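Local coordinates for sortase family protein (Streptococcus agalactiae, PDB 3O0P), which probably acts as a class C sortase, a transpeptidase that covalently joins pilin subunits during assembly of the pili on the bacterial surface, at residues F13-A17 with I142-K146; E68-I72 with P83-G87. One frame throughout, in Å; residues are numbered along the deposited sequence.

The modelled chain enters through helix 11-18, whose residues 13-17 will meet a segment far ahead in the sequence. After helix 22-37 and a long connection it reaches residues 68-72, where the sheet begins. A short hairpin then returns it to residues 83-87, so interaction 2 closes a small loop between strands 71-75 and 80-85. The chain next runs through further strands to residues 142-146, where interaction 1 closes a much larger loop that contains the whole of interaction 2. The two contacts adjoin: F13 CE1 packs 3.4 Å from K69 O, and strands 139-143 and 71-75 are sheet neighbours. N-terminal helix, hairpin and strand 139-143 are thereby tied together at one place.

Interaction 1. Residues F13-A17 with I142-K146; sequences FERAA and IQNIK
F13 presses the edge of its ring, not a face, against main chain: CZ lies 3.7 Å from N144 C, nearly in the ring plane, and equally close to I145 N. With CG anti to the backbone N (chi1 177°), the ring leaves the helix toward the backbone at N144 and I145. The I145 side chain crosses it at about a right angle, bringing CG2 to 4.0 Å from F13 CZ. One helical turn on, A17 sets its CB against the I145 backbone, 3.9 Å from I145 O.

Polar links between the segments are made through water. One water donates to both A17 O, at 2.9 Å, and I145 O, at 2.6 Å, joining the two main chains. A second accepts from Q143 NE2 and gives a weak bond to E14 OE1. The E14 and Q143 side chains cross nearly perpendicularly, their carboxylate and amide planes 41° apart, while E14 OE2 turns to a salt bridge with K81. N144 OD1 accepts from K146 N at 2.8 Å and fixes an Asx turn. An N-terminal helix laid over the sheet in this way is a feature of class C sortases, an addition to the sortase beta-barrel.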
# COMPACT_ATOMS: atom_id res chain seq x y z
N PHE A 13 11.66 -11.25 -3.33
CA PHE A 13 11.06 -11.03 -2.00
C PHE A 13 10.57 -12.35 -1.40
O PHE A 13 10.84 -12.67 -0.24
CB PHE A 13 9.92 -9.99 -2.10
CG PHE A 13 9.22 -9.79 -0.78
CD1 PHE A 13 9.68 -8.85 0.13
CD2 PHE A 13 8.13 -10.59 -0.42
CE1 PHE A 13 9.05 -8.69 1.36
CE2 PHE A 13 7.52 -10.43 0.81
CZ PHE A 13 7.98 -9.49 1.68
N GLU A 14 9.83 -13.12 -2.19
CA GLU A 14 9.32 -14.38 -1.69
C GLU A 14 10.45 -15.28 -1.20
O GLU A 14 10.34 -15.90 -0.14
CB GLU A 14 8.51 -15.10 -2.76
CG GLU A 14 7.28 -14.34 -3.22
CD GLU A 14 6.39 -15.10 -4.20
OE1 GLU A 14 6.55 -16.33 -4.37
OE2 GLU A 14 5.49 -14.46 -4.78
N ARG A 15 11.51 -15.38 -1.99
CA ARG A 15 12.62 -16.27 -1.67
C ARG A 15 13.27 -15.80 -0.37
O ARG A 15 13.58 -16.61 0.52
CB ARG A 15 13.63 -16.25 -2.82
CG ARG A 15 14.85 -17.12 -2.69
CD ARG A 15 15.77 -16.92 -3.91
NE ARG A 15 16.92 -17.82 -3.96
CZ ARG A 15 16.92 -18.99 -4.59
NH1 ARG A 15 15.84 -19.41 -5.23
NH2 ARG A 15 18.02 -19.72 -4.58
N ALA A 16 13.51 -14.50 -0.26
CA ALA A 16 14.20 -13.98 0.91
C ALA A 16 13.32 -14.08 2.17
O ALA A 16 13.82 -14.37 3.25
CB ALA A 16 14.64 -12.56 0.67
N ALA A 17 12.02 -13.87 2.03
CA ALA A 17 11.12 -13.96 3.19
C ALA A 17 11.12 -15.37 3.73
O ALA A 17 11.11 -15.58 4.96
CB ALA A 17 9.73 -13.53 2.81
N ILE A 142 -2.05 -8.53 -0.01
CA ILE A 142 -0.72 -8.03 0.31
C ILE A 142 0.06 -9.16 0.96
O ILE A 142 -0.40 -9.73 1.95
CB ILE A 142 -0.78 -6.81 1.25
CG1 ILE A 142 -1.49 -5.65 0.56
CG2 ILE A 142 0.62 -6.39 1.68
CD1 ILE A 142 -1.91 -4.55 1.50
N GLN A 143 1.21 -9.49 0.40
CA GLN A 143 2.11 -10.44 1.03
C GLN A 143 3.21 -9.67 1.71
O GLN A 143 3.85 -8.81 1.12
CB GLN A 143 2.68 -11.40 0.01
CG GLN A 143 3.56 -12.45 0.63
CD GLN A 143 4.15 -13.41 -0.38
OE1 GLN A 143 3.77 -13.44 -1.55
NE2 GLN A 143 5.12 -14.20 0.08
N ASN A 144 3.42 -9.96 2.99
CA ASN A 144 4.55 -9.41 3.74
C ASN A 144 5.47 -10.57 4.14
O ASN A 144 5.29 -11.70 3.68
CB ASN A 144 4.08 -8.58 4.93
CG ASN A 144 3.23 -9.38 5.90
OD1 ASN A 144 3.55 -10.52 6.23
ND2 ASN A 144 2.11 -8.80 6.34
N ILE A 145 6.48 -10.31 4.96
CA ILE A 145 7.45 -11.33 5.27
C ILE A 145 6.83 -12.51 5.99
O ILE A 145 7.42 -13.59 5.97
CB ILE A 145 8.62 -10.81 6.12
CG1 ILE A 145 8.14 -9.99 7.34
CG2 ILE A 145 9.61 -10.00 5.27
CD1 ILE A 145 9.20 -9.71 8.35
N LYS A 146 5.69 -12.32 6.66
CA LYS A 146 5.06 -13.40 7.40
C LYS A 146 4.00 -14.17 6.63
O LYS A 146 3.94 -15.39 6.70
CB LYS A 146 4.44 -12.83 8.68
CG LYS A 146 3.75 -13.92 9.51
CD LYS A 146 3.17 -13.43 10.81
CE LYS A 146 2.65 -14.61 11.66
NZ LYS A 146 3.76 -15.36 12.29
O HOH W 1 5.62 -17.14 -1.15
O HOH W 2 8.30 -16.06 5.63

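Interaction 2. Residues E68-I72 with P83-G87; sequences EKIGI and PIFAG
P83 meets the aliphatic part of K69, which crosses it obliquely; P83 CB is 3.7 Å from K69 CE. Across the strands P83 forms an antiparallel non-hydrogen-bonded pair with I72, a position in which the proline's missing N-H costs no bond to this neighbour.

I84 makes the backbone hydrogen bonds across the pair. I84 N donates to G71 O at 2.8 Å in a nearly straight bond (169°), although the donor stands well above the carbonyl plane. I84 O receives I70 N, also at 2.8 Å, and the weak, longer reach of G71 N. Two residues, I70 and G71, thus stand opposite one, the definition of a classic beta bulge, here at the mouth of the hairpin that supplies the first two strands of the sortase beta-barrel. The I84 side chain divides: CG2 packs 3.8 Å from I70 CG1, the two side chains nearly perpendicular, while CD1 runs past G71, which has no side chain to obstruct it, to 3.6 Å from I72 C.

F85 lies alongside K69, both side chains pointing the same way, with K69 CG 3.6 Å from F85 CE1. The edge of the ring, at CD1, comes 3.4 Å from E68 O. K69 NZ forms a salt bridge with D12 and a hydrogen bond to Q9 O; the cation-pi partner of the F85 ring is K95.

A86 is reached partly through water: one molecule accepts from A86 N and donates to E68 O, bridging the two main chains. I70, its CG1 wedged between backbone N and carbonyl carbon (chi1 66°), directs that branch at I84, leaving CG2 near A86 CB.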
# COMPACT_ATOMS: atom_id res chain seq x y z
N GLU A 68 15.09 -5.53 -0.43
CA GLU A 68 14.80 -4.10 -0.65
C GLU A 68 13.32 -3.74 -0.64
O GLU A 68 12.95 -2.59 -0.89
CB GLU A 68 15.39 -3.65 -1.99
CG GLU A 68 16.88 -3.85 -2.08
CD GLU A 68 17.50 -3.11 -3.25
OE1 GLU A 68 17.41 -3.63 -4.38
OE2 GLU A 68 18.05 -2.02 -3.03
N LYS A 69 12.48 -4.73 -0.42
CA LYS A 69 11.04 -4.60 -0.54
C LYS A 69 10.34 -4.96 0.75
O LYS A 69 10.83 -5.79 1.51
CB LYS A 69 10.54 -5.54 -1.65
CG LYS A 69 11.13 -5.15 -3.00
CD LYS A 69 11.16 -6.27 -4.00
CE LYS A 69 11.73 -5.77 -5.33
NZ LYS A 69 12.04 -6.87 -6.29
N ILE A 70 9.18 -4.35 0.98
CA ILE A 70 8.40 -4.72 2.16
C ILE A 70 7.19 -5.60 1.89
O ILE A 70 6.49 -6.00 2.82
CB ILE A 70 7.98 -3.49 2.97
CG1 ILE A 70 7.00 -2.61 2.19
CG2 ILE A 70 9.22 -2.70 3.46
CD1 ILE A 70 6.35 -1.50 3.03
N GLY A 71 6.93 -5.92 0.64
CA GLY A 71 5.83 -6.80 0.34
C GLY A 71 5.54 -6.87 -1.13
O GLY A 71 6.32 -6.39 -1.95
N ILE A 72 4.41 -7.47 -1.43
CA ILE A 72 3.90 -7.64 -2.78
C ILE A 72 2.41 -7.31 -2.76
O ILE A 72 1.68 -7.81 -1.89
CB ILE A 72 4.06 -9.08 -3.27
CG1 ILE A 72 5.54 -9.49 -3.25
CG2 ILE A 72 3.44 -9.27 -4.65
CD1 ILE A 72 5.74 -10.97 -3.35
N PRO A 83 5.95 -5.44 -6.64
CA PRO A 83 6.67 -5.20 -5.38
C PRO A 83 6.20 -3.92 -4.69
O PRO A 83 5.86 -2.94 -5.36
CB PRO A 83 8.13 -5.06 -5.83
CG PRO A 83 8.04 -4.57 -7.26
CD PRO A 83 6.76 -5.13 -7.83
N ILE A 84 6.18 -3.96 -3.37
CA ILE A 84 5.94 -2.79 -2.54
C ILE A 84 7.24 -2.37 -1.88
O ILE A 84 7.89 -3.17 -1.21
CB ILE A 84 4.91 -3.07 -1.42
CG1 ILE A 84 3.61 -3.67 -1.97
CG2 ILE A 84 4.63 -1.78 -0.65
CD1 ILE A 84 2.70 -4.21 -0.86
N PHE A 85 7.60 -1.12 -2.09
CA PHE A 85 8.77 -0.52 -1.46
C PHE A 85 8.32 0.44 -0.37
O PHE A 85 7.22 0.99 -0.43
CB PHE A 85 9.59 0.26 -2.49
CG PHE A 85 10.08 -0.57 -3.63
CD1 PHE A 85 11.29 -1.23 -3.54
CD2 PHE A 85 9.32 -0.72 -4.78
CE1 PHE A 85 11.76 -2.00 -4.60
CE2 PHE A 85 9.79 -1.49 -5.85
CZ PHE A 85 10.99 -2.13 -5.75
N ALA A 86 9.16 0.62 0.64
CA ALA A 86 8.88 1.63 1.65
C ALA A 86 8.90 3.01 1.02
O ALA A 86 9.70 3.33 0.15
CB ALA A 86 9.89 1.56 2.77
N GLY A 87 7.97 3.83 1.47
CA GLY A 87 7.86 5.20 1.02
C GLY A 87 7.23 5.31 -0.35
O GLY A 87 6.82 4.34 -0.98
O HOH W 3 11.40 -1.08 0.86